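Local coordinates for putative tryptophan halogenase (Xanthomonas campestris pv. campestris, PDB 6Y1W), which is a putative flavin-dependent halogenase that probably uses FAD to halogenate an aromatic substrate, at residues T404-W407 with R408-S412; E483-L486 with A487-P490; P491-E494 with F495-Y499. One frame throughout, in Å; residues are numbered along the deposited sequence.

All three contacts are local, between residues a turn or so apart. Contact 1, the most buried (four of eight touching residues), opens helix 405-412, with an aromatic and sulfur face toward helix 371-397 and a charged side outside. Contact 2 ends helix 468-486 and has the most exposed residues (three of seven); contact 3 begins helix 492-499. Their centres are about 15 Å apart, and Pro490 packs on Phe495 and Arg498; the centre of contact 1 is about 41 and 42 Å from theirs. A threonine caps the helix of contact 1, a beta turn and a water-bridged arginine finish contact 2, and a leucine-histidine CH-pi pair lies on the buried side of contact 3.

Contact 1: T404-W407 with R408-S412; sequences TAFW and RDCAS
Phe406 and Cys410 form a sulfur-aromatic contact one turn apart in the N-capped first turns of helix 405-412, a short helix whose buried side packs against helix 371-397. Cys410 SG lies over one face of the Phe406 ring, 4.0 Å from its centroid and 21° off the normal, displaced toward the rim. The phenylalanine reaches this place because its CG is anti to the backbone N (chi1 177°). A small, polarisable sulfur suits this place among aromatic rings; Trp407 CE3 meets Cys410 CB obliquely at 4.2 Å. The two aromatic rings touch as well, Phe406 CD2 sitting above the centre of the indole. Tyr396 of helix 371-397 packs on all three residues, and the indole NE1 is bonded to Asp269 O, so this buried polar atom has a partner.

The start of the helix is a threonine N-cap. Thr404 OG1 accepts from Trp407 N at 3.1 Å in a nearly straight bond of 167°, and donates its own proton to Arg270 O, so the hydroxyl is used in both directions; threonine fits here because its short hydroxyl can turn back to an amide of the first turn. Backbone bonds then run in the regular i to i+4 pattern, from Arg408 N to Thr404 O through Ala411 N to Trp407 O.

On the exposed side, Arg408 bends at chi3 and folds back toward the start of the helix, its NH1 bonding Arg402 O. The guanidinium lies flat over the Thr404-Ala405 peptide, whose Thr404 C and Ala405 N lie under one face, and NH2 comes within 3.7 Å of Ala405 CB.

Contact 2: E483-L486 with A487-P490; sequences EATL and ARLP
The end of the Arg488 side chain comes near Thr485 at the last turn of helix 468-486, and Leu486 and Leu489 meet at their methyls. Between Thr485 OG1 and Arg488 NH2 the gap is 4.3 Å, and a water spans it. That water accepts from Arg488 NH2 at 2.9 Å, lying at the edge of the guanidinium and in its plane, and gives a weak bond to Thr485 OG1. The hydroxyl is also bonded to Arg481 O, one turn back in the helix, and both side chains touch Leu154. To reach the water, the arginine runs its aliphatic part over the end of the helix, with CG 3.4 Å from Ala484 O, and then bends at chi3 (32°). A long, flexible chain suits this exposed place: its methylenes lie along the backbone while its charge stays with water.

The leucines approach through single methyls, Leu486 CD1 and Leu489 CD1 being 4.4 Å apart, a loose touch. Leu486 holds CG anti to its amide nitrogen (chi1 180°) and packs on helix 141-148, where Leu141, Arg144 and Glu148 receive it. Leu489 lays CG 3.6 Å from Thr485 O.

The backbone carries the change from helix to loop. Ala487 N still bonds Glu483 O in the i to i+4 manner, but Arg488 N turns to Thr485 O, and a type I turn from Leu486 to Leu489 is closed by Leu489 N bonding Leu486 O at 3.0 Å. In the last two bonds the donor stands well above the carbonyl plane, about 59° out of it. Amides thus meet the carbonyls of Glu483, Thr485 and Leu486, while arginine methylenes lie against Ala484 O; the positive charge, with Arg488 CZ 5.0 Å from Thr485 O, may add a modest favourable field at the helix's C-terminal end.

Contact 3: P491-E494 with F495-Y499; sequences PHAE and FLRRY
Leu496 lays its CD1 methyl over one face of the His492 imidazole, 3.8 Å from the ring centroid and 18° off its normal, a CH-pi contact one turn apart. His492 swings its ring there with CG anti to the backbone N (chi1 -168°). ND1 donates to Pro260 O and NE2 accepts from Phe88 N, which fixes the ring's rotation and leaves a face for the leucine. A histidine suits this buried spot because it offers one nitrogen of each kind while a ring face packs.

The outer side is charged. Arg497 bends at chi3 so that its guanidinium lies with one face over Ala493 O, and its NH2 comes to 3.9 Å from Glu494 CG. Glu494 OE2 is 4.6 Å from Arg498 NH2 but well out of the guanidinium plane, so any attraction is probably a matter of charge, with no N-H pointing at the oxygen.

Pro491 occupies the N-cap position, and Phe495 N bonds its carbonyl O at 3.1 Å. The whole is a short amphipathic helix, 492-499, whose inner face covers strand 87-89, the strand that carries Lys89, the predicted active-site lysine.

Contact 1: T404-W407 with R408-S412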
loop_
_atom_site.group_PDB
_atom_site.type_symbol
_atom_site.label_atom_id
_atom_site.label_comp_id
_atom_site.label_asym_id
_atom_site.label_seq_id
_atom_site.Cartn_x
_atom_site.Cartn_y
_atom_site.Cartn_z
ATOM N N THR A 404 -11.045 26.524 -26.650
ATOM C CA THR A 404 -12.495 26.496 -26.566
ATOM C C THR A 404 -12.882 26.819 -25.131
ATOM O O THR A 404 -12.044 26.736 -24.201
ATOM C CB THR A 404 -13.111 25.129 -26.947
ATOM O OG1 THR A 404 -12.783 24.174 -25.912
ATOM C CG2 THR A 404 -12.595 24.641 -28.290
ATOM N N ALA A 405 -14.138 27.248 -24.952
ATOM C CA ALA A 405 -14.633 27.524 -23.608
ATOM C C ALA A 405 -14.539 26.275 -22.731
ATOM O O ALA A 405 -14.211 26.357 -21.539
ATOM C CB ALA A 405 -16.083 28.012 -23.673
ATOM N N PHE A 406 -14.810 25.108 -23.321
ATOM C CA PHE A 406 -14.671 23.836 -22.618
ATOM C C PHE A 406 -13.270 23.676 -22.022
ATOM O O PHE A 406 -13.119 23.444 -20.819
ATOM C CB PHE A 406 -14.982 22.679 -23.588
ATOM C CG PHE A 406 -14.783 21.303 -22.973
ATOM C CD1 PHE A 406 -15.806 20.689 -22.287
ATOM C CD2 PHE A 406 -13.594 20.646 -23.153
ATOM C CE1 PHE A 406 -15.614 19.399 -21.740
ATOM C CE2 PHE A 406 -13.365 19.361 -22.619
ATOM C CZ PHE A 406 -14.410 18.735 -21.914
ATOM N N TRP A 407 -12.225 23.861 -22.831
ATOM C CA TRP A 407 -10.874 23.692 -22.289
ATOM C C TRP A 407 -10.496 24.805 -21.308
ATOM O O TRP A 407 -9.763 24.556 -20.349
ATOM C CB TRP A 407 -9.845 23.601 -23.422
ATOM C CG TRP A 407 -9.997 22.285 -24.136
ATOM C CD1 TRP A 407 -10.435 22.089 -25.432
ATOM C CD2 TRP A 407 -9.792 20.968 -23.579
ATOM N NE1 TRP A 407 -10.467 20.725 -25.709
ATOM C CE2 TRP A 407 -10.103 20.029 -24.584
ATOM C CE3 TRP A 407 -9.360 20.504 -22.330
ATOM C CZ2 TRP A 407 -9.985 18.638 -24.389
ATOM C CZ3 TRP A 407 -9.236 19.081 -22.135
ATOM C CH2 TRP A 407 -9.565 18.195 -23.155
ATOM N N ARG A 408 -10.925 26.047 -21.559
ATOM C CA ARG A 408 -10.636 27.102 -20.585
ATOM C C ARG A 408 -11.280 26.785 -19.248
ATOM O O ARG A 408 -10.679 27.031 -18.185
ATOM C CB ARG A 408 -11.130 28.460 -21.100
ATOM C CG ARG A 408 -10.310 28.970 -22.294
ATOM C CD ARG A 408 -10.723 30.432 -22.650
ATOM N NE ARG A 408 -12.090 30.594 -23.161
ATOM C CZ ARG A 408 -12.491 30.427 -24.427
ATOM N NH1 ARG A 408 -11.642 30.006 -25.374
ATOM N NH2 ARG A 408 -13.758 30.666 -24.753
ATOM N N ASP A 409 -12.496 26.231 -19.284
ATOM C CA ASP A 409 -13.175 25.882 -18.033
ATOM C C ASP A 409 -12.465 24.719 -17.337
ATOM O O ASP A 409 -12.276 24.735 -16.112
ATOM C CB ASP A 409 -14.642 25.515 -18.276
ATOM C CG ASP A 409 -15.501 26.716 -18.688
ATOM O OD1 ASP A 409 -15.003 27.877 -18.705
ATOM O OD2 ASP A 409 -16.664 26.476 -19.023
ATOM N N CYS A 410 -12.020 23.719 -18.106
ATOM C CA CYS A 410 -11.288 22.605 -17.484
ATOM C C CYS A 410 -10.000 23.089 -16.832
ATOM O O CYS A 410 -9.614 22.622 -15.754
ATOM C CB CYS A 410 -10.942 21.526 -18.528
ATOM S SG CYS A 410 -12.305 20.557 -19.192
ATOM N N ALA A 411 -9.300 24.017 -17.489
ATOM C CA ALA A 411 -8.016 24.474 -16.973
ATOM C C ALA A 411 -8.175 25.370 -15.748
ATOM O O ALA A 411 -7.264 25.438 -14.910
ATOM C CB ALA A 411 -7.256 25.204 -18.088
ATOM N N SER A 412 -9.307 26.062 -15.632
ATOM C CA SER A 412 -9.478 27.089 -14.599
ATOM C C SER A 412 -10.329 26.629 -13.417
ATOM O O SER A 412 -10.354 27.318 -12.386
ATOM C CB SER A 412 -10.095 28.350 -15.234
ATOM O OG SER A 412 -11.467 28.151 -15.524
#

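Contact 2: E483-L486 with A487-P490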
loop_
_atom_site.group_PDB
_atom_site.type_symbol
_atom_site.label_atom_id
_atom_site.label_comp_id
_atom_site.label_asym_id
_atom_site.label_seq_id
_atom_site.Cartn_x
_atom_site.Cartn_y
_atom_site.Cartn_z
ATOM N N GLU A 483 15.426 -1.380 -26.849
ATOM C CA GLU A 483 15.372 -1.665 -28.272
ATOM C C GLU A 483 15.724 -3.120 -28.561
ATOM O O GLU A 483 15.154 -3.706 -29.484
ATOM C CB GLU A 483 16.281 -0.693 -29.026
ATOM C CG GLU A 483 15.751 0.741 -29.075
ATOM C CD GLU A 483 14.324 0.818 -29.561
ATOM O OE1 GLU A 483 14.079 0.478 -30.752
ATOM O OE2 GLU A 483 13.448 1.229 -28.760
ATOM N N ALA A 484 16.637 -3.717 -27.796
ATOM C CA ALA A 484 16.989 -5.114 -28.070
ATOM C C ALA A 484 15.834 -6.039 -27.725
ATOM O O ALA A 484 15.634 -7.077 -28.375
ATOM C CB ALA A 484 18.230 -5.511 -27.285
ATOM N N THR A 485 15.106 -5.707 -26.665
ATOM C CA THR A 485 13.942 -6.495 -26.284
ATOM C C THR A 485 12.816 -6.306 -27.293
ATOM O O THR A 485 12.184 -7.283 -27.722
ATOM C CB THR A 485 13.512 -6.115 -24.871
ATOM O OG1 THR A 485 14.615 -6.328 -23.971
ATOM C CG2 THR A 485 12.336 -6.978 -24.387
ATOM N N LEU A 486 12.604 -5.060 -27.732
ATOM C CA LEU A 486 11.550 -4.767 -28.695
ATOM C C LEU A 486 11.783 -5.509 -29.999
ATOM O O LEU A 486 10.831 -5.989 -30.629
ATOM C CB LEU A 486 11.505 -3.266 -28.941
ATOM C CG LEU A 486 10.488 -2.699 -29.923
ATOM C CD1 LEU A 486 9.052 -2.763 -29.341
ATOM C CD2 LEU A 486 10.851 -1.282 -30.258
ATOM N N ALA A 487 13.053 -5.606 -30.429
ATOM C CA ALA A 487 13.359 -6.273 -31.698
ATOM C C ALA A 487 13.027 -7.764 -31.683
ATOM O O ALA A 487 12.950 -8.376 -32.752
ATOM C CB ALA A 487 14.842 -6.090 -32.043
ATOM N N ARG A 488 12.869 -8.364 -30.511
ATOM C CA ARG A 488 12.498 -9.765 -30.361
ATOM C C ARG A 488 10.989 -9.986 -30.330
ATOM O O ARG A 488 10.549 -11.141 -30.296
ATOM C CB ARG A 488 13.098 -10.350 -29.089
ATOM C CG ARG A 488 14.600 -10.263 -29.013
ATOM C CD ARG A 488 15.065 -10.452 -27.576
ATOM N NE ARG A 488 14.191 -11.355 -26.840
ATOM C CZ ARG A 488 14.091 -11.396 -25.515
ATOM N NH1 ARG A 488 13.268 -12.268 -24.943
ATOM N NH2 ARG A 488 14.801 -10.558 -24.764
ATOM N N LEU A 489 10.197 -8.923 -30.370
ATOM C CA LEU A 489 8.746 -9.097 -30.305
ATOM C C LEU A 489 8.147 -9.101 -31.710
ATOM O O LEU A 489 8.548 -8.291 -32.553
ATOM C CB LEU A 489 8.113 -7.962 -29.481
ATOM C CG LEU A 489 8.642 -7.809 -28.056
ATOM C CD1 LEU A 489 7.963 -6.563 -27.508
ATOM C CD2 LEU A 489 8.326 -9.020 -27.237
ATOM N N PRO A 490 7.216 -10.005 -32.037
ATOM C CA PRO A 490 6.650 -10.046 -33.400
ATOM C C PRO A 490 5.579 -8.994 -33.595
ATOM O O PRO A 490 5.051 -8.451 -32.602
ATOM C CB PRO A 490 6.035 -11.449 -33.483
ATOM C CG PRO A 490 5.574 -11.703 -32.059
ATOM C CD PRO A 490 6.670 -11.075 -31.184
HETATM O O HOH W 1 16.935 -8.577 -24.943
#

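Contact 3: P491-E494 with F495-Y499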
loop_
_atom_site.group_PDB
_atom_site.type_symbol
_atom_site.label_atom_id
_atom_site.label_comp_id
_atom_site.label_asym_id
_atom_site.label_seq_id
_atom_site.Cartn_x
_atom_site.Cartn_y
_atom_site.Cartn_z
ATOM N N PRO A 491 5.192 -8.734 -34.838
ATOM C CA PRO A 491 3.987 -7.928 -35.092
ATOM C C PRO A 491 2.772 -8.508 -34.365
ATOM O O PRO A 491 2.596 -9.724 -34.277
ATOM C CB PRO A 491 3.821 -7.999 -36.619
ATOM C CG PRO A 491 5.210 -8.363 -37.131
ATOM C CD PRO A 491 5.813 -9.236 -36.086
ATOM N N HIS A 492 1.934 -7.602 -33.825
ATOM C CA HIS A 492 0.746 -7.986 -33.048
ATOM C C HIS A 492 -0.094 -9.032 -33.777
ATOM O O HIS A 492 -0.553 -10.015 -33.181
ATOM C CB HIS A 492 -0.086 -6.721 -32.806
ATOM C CG HIS A 492 -1.190 -6.870 -31.795
ATOM N ND1 HIS A 492 -2.173 -5.911 -31.658
ATOM C CD2 HIS A 492 -1.434 -7.804 -30.847
ATOM C CE1 HIS A 492 -3.007 -6.280 -30.696
ATOM N NE2 HIS A 492 -2.569 -7.409 -30.169
ATOM N N ALA A 493 -0.352 -8.792 -35.048
ATOM C CA ALA A 493 -1.220 -9.672 -35.821
ATOM C C ALA A 493 -0.627 -11.063 -35.937
ATOM O O ALA A 493 -1.359 -12.054 -35.889
ATOM C CB ALA A 493 -1.445 -9.096 -37.218
ATOM N N GLU A 494 0.700 -11.159 -36.089
ATOM C CA GLU A 494 1.316 -12.478 -36.161
ATOM C C GLU A 494 1.182 -13.214 -34.837
ATOM O O GLU A 494 0.899 -14.421 -34.805
ATOM C CB GLU A 494 2.786 -12.346 -36.563
ATOM C CG GLU A 494 2.944 -12.188 -38.056
ATOM C CD GLU A 494 4.349 -11.814 -38.458
ATOM O OE1 GLU A 494 4.494 -11.111 -39.490
ATOM O OE2 GLU A 494 5.296 -12.238 -37.747
ATOM N N PHE A 495 1.351 -12.501 -33.724
ATOM C CA PHE A 495 1.201 -13.156 -32.442
ATOM C C PHE A 495 -0.240 -13.614 -32.221
ATOM O O PHE A 495 -0.472 -14.738 -31.775
ATOM C CB PHE A 495 1.671 -12.227 -31.309
ATOM C CG PHE A 495 1.775 -12.944 -30.013
ATOM C CD1 PHE A 495 2.859 -13.797 -29.765
ATOM C CD2 PHE A 495 0.771 -12.847 -29.069
ATOM C CE1 PHE A 495 2.930 -14.519 -28.567
ATOM C CE2 PHE A 495 0.834 -13.564 -27.886
ATOM C CZ PHE A 495 1.919 -14.408 -27.625
ATOM N N LEU A 496 -1.222 -12.762 -32.548
ATOM C CA LEU A 496 -2.621 -13.151 -32.384
ATOM C C LEU A 496 -2.952 -14.406 -33.193
ATOM O O LEU A 496 -3.619 -15.318 -32.704
ATOM C CB LEU A 496 -3.533 -12.007 -32.812
ATOM C CG LEU A 496 -3.426 -10.721 -31.965
ATOM C CD1 LEU A 496 -4.140 -9.594 -32.690
ATOM C CD2 LEU A 496 -4.125 -10.999 -30.601
ATOM N N ARG A 497 -2.521 -14.425 -34.449
ATOM C CA ARG A 497 -2.829 -15.562 -35.311
ATOM C C ARG A 497 -2.316 -16.868 -34.719
ATOM O O ARG A 497 -2.948 -17.922 -34.892
ATOM C CB ARG A 497 -2.211 -15.347 -36.681
ATOM C CG ARG A 497 -3.139 -14.635 -37.646
ATOM C CD ARG A 497 -2.635 -14.756 -39.077
ATOM N NE ARG A 497 -1.491 -13.883 -39.327
ATOM C CZ ARG A 497 -1.597 -12.605 -39.678
ATOM N NH1 ARG A 497 -2.804 -12.059 -39.810
ATOM N NH2 ARG A 497 -0.502 -11.879 -39.893
ATOM N N ARG A 498 -1.157 -16.830 -34.053
ATOM C CA ARG A 498 -0.595 -18.049 -33.470
ATOM C C ARG A 498 -1.115 -18.356 -32.072
ATOM O O ARG A 498 -1.172 -19.534 -31.683
ATOM C CB ARG A 498 0.939 -17.959 -33.394
ATOM C CG ARG A 498 1.617 -17.536 -34.677
ATOM C CD ARG A 498 3.136 -17.751 -34.612
ATOM N NE ARG A 498 3.785 -16.990 -33.542
ATOM C CZ ARG A 498 4.764 -16.107 -33.739
ATOM N NH1 ARG A 498 5.300 -15.460 -32.709
ATOM N NH2 ARG A 498 5.210 -15.867 -34.969
ATOM N N TYR A 499 -1.512 -17.349 -31.298
ATOM C CA TYR A 499 -1.780 -17.558 -29.878
ATOM C C TYR A 499 -3.263 -17.675 -29.562
ATOM O O TYR A 499 -3.658 -18.516 -28.754
ATOM C CB TYR A 499 -1.183 -16.401 -29.068
ATOM C CG TYR A 499 -1.375 -16.512 -27.566
ATOM C CD1 TYR A 499 -0.645 -17.430 -26.808
ATOM C CD2 TYR A 499 -2.282 -15.667 -26.895
ATOM C CE1 TYR A 499 -0.831 -17.524 -25.433
ATOM C CE2 TYR A 499 -2.461 -15.740 -25.544
ATOM C CZ TYR A 499 -1.743 -16.662 -24.798
ATOM O OH TYR A 499 -1.914 -16.721 -23.443
#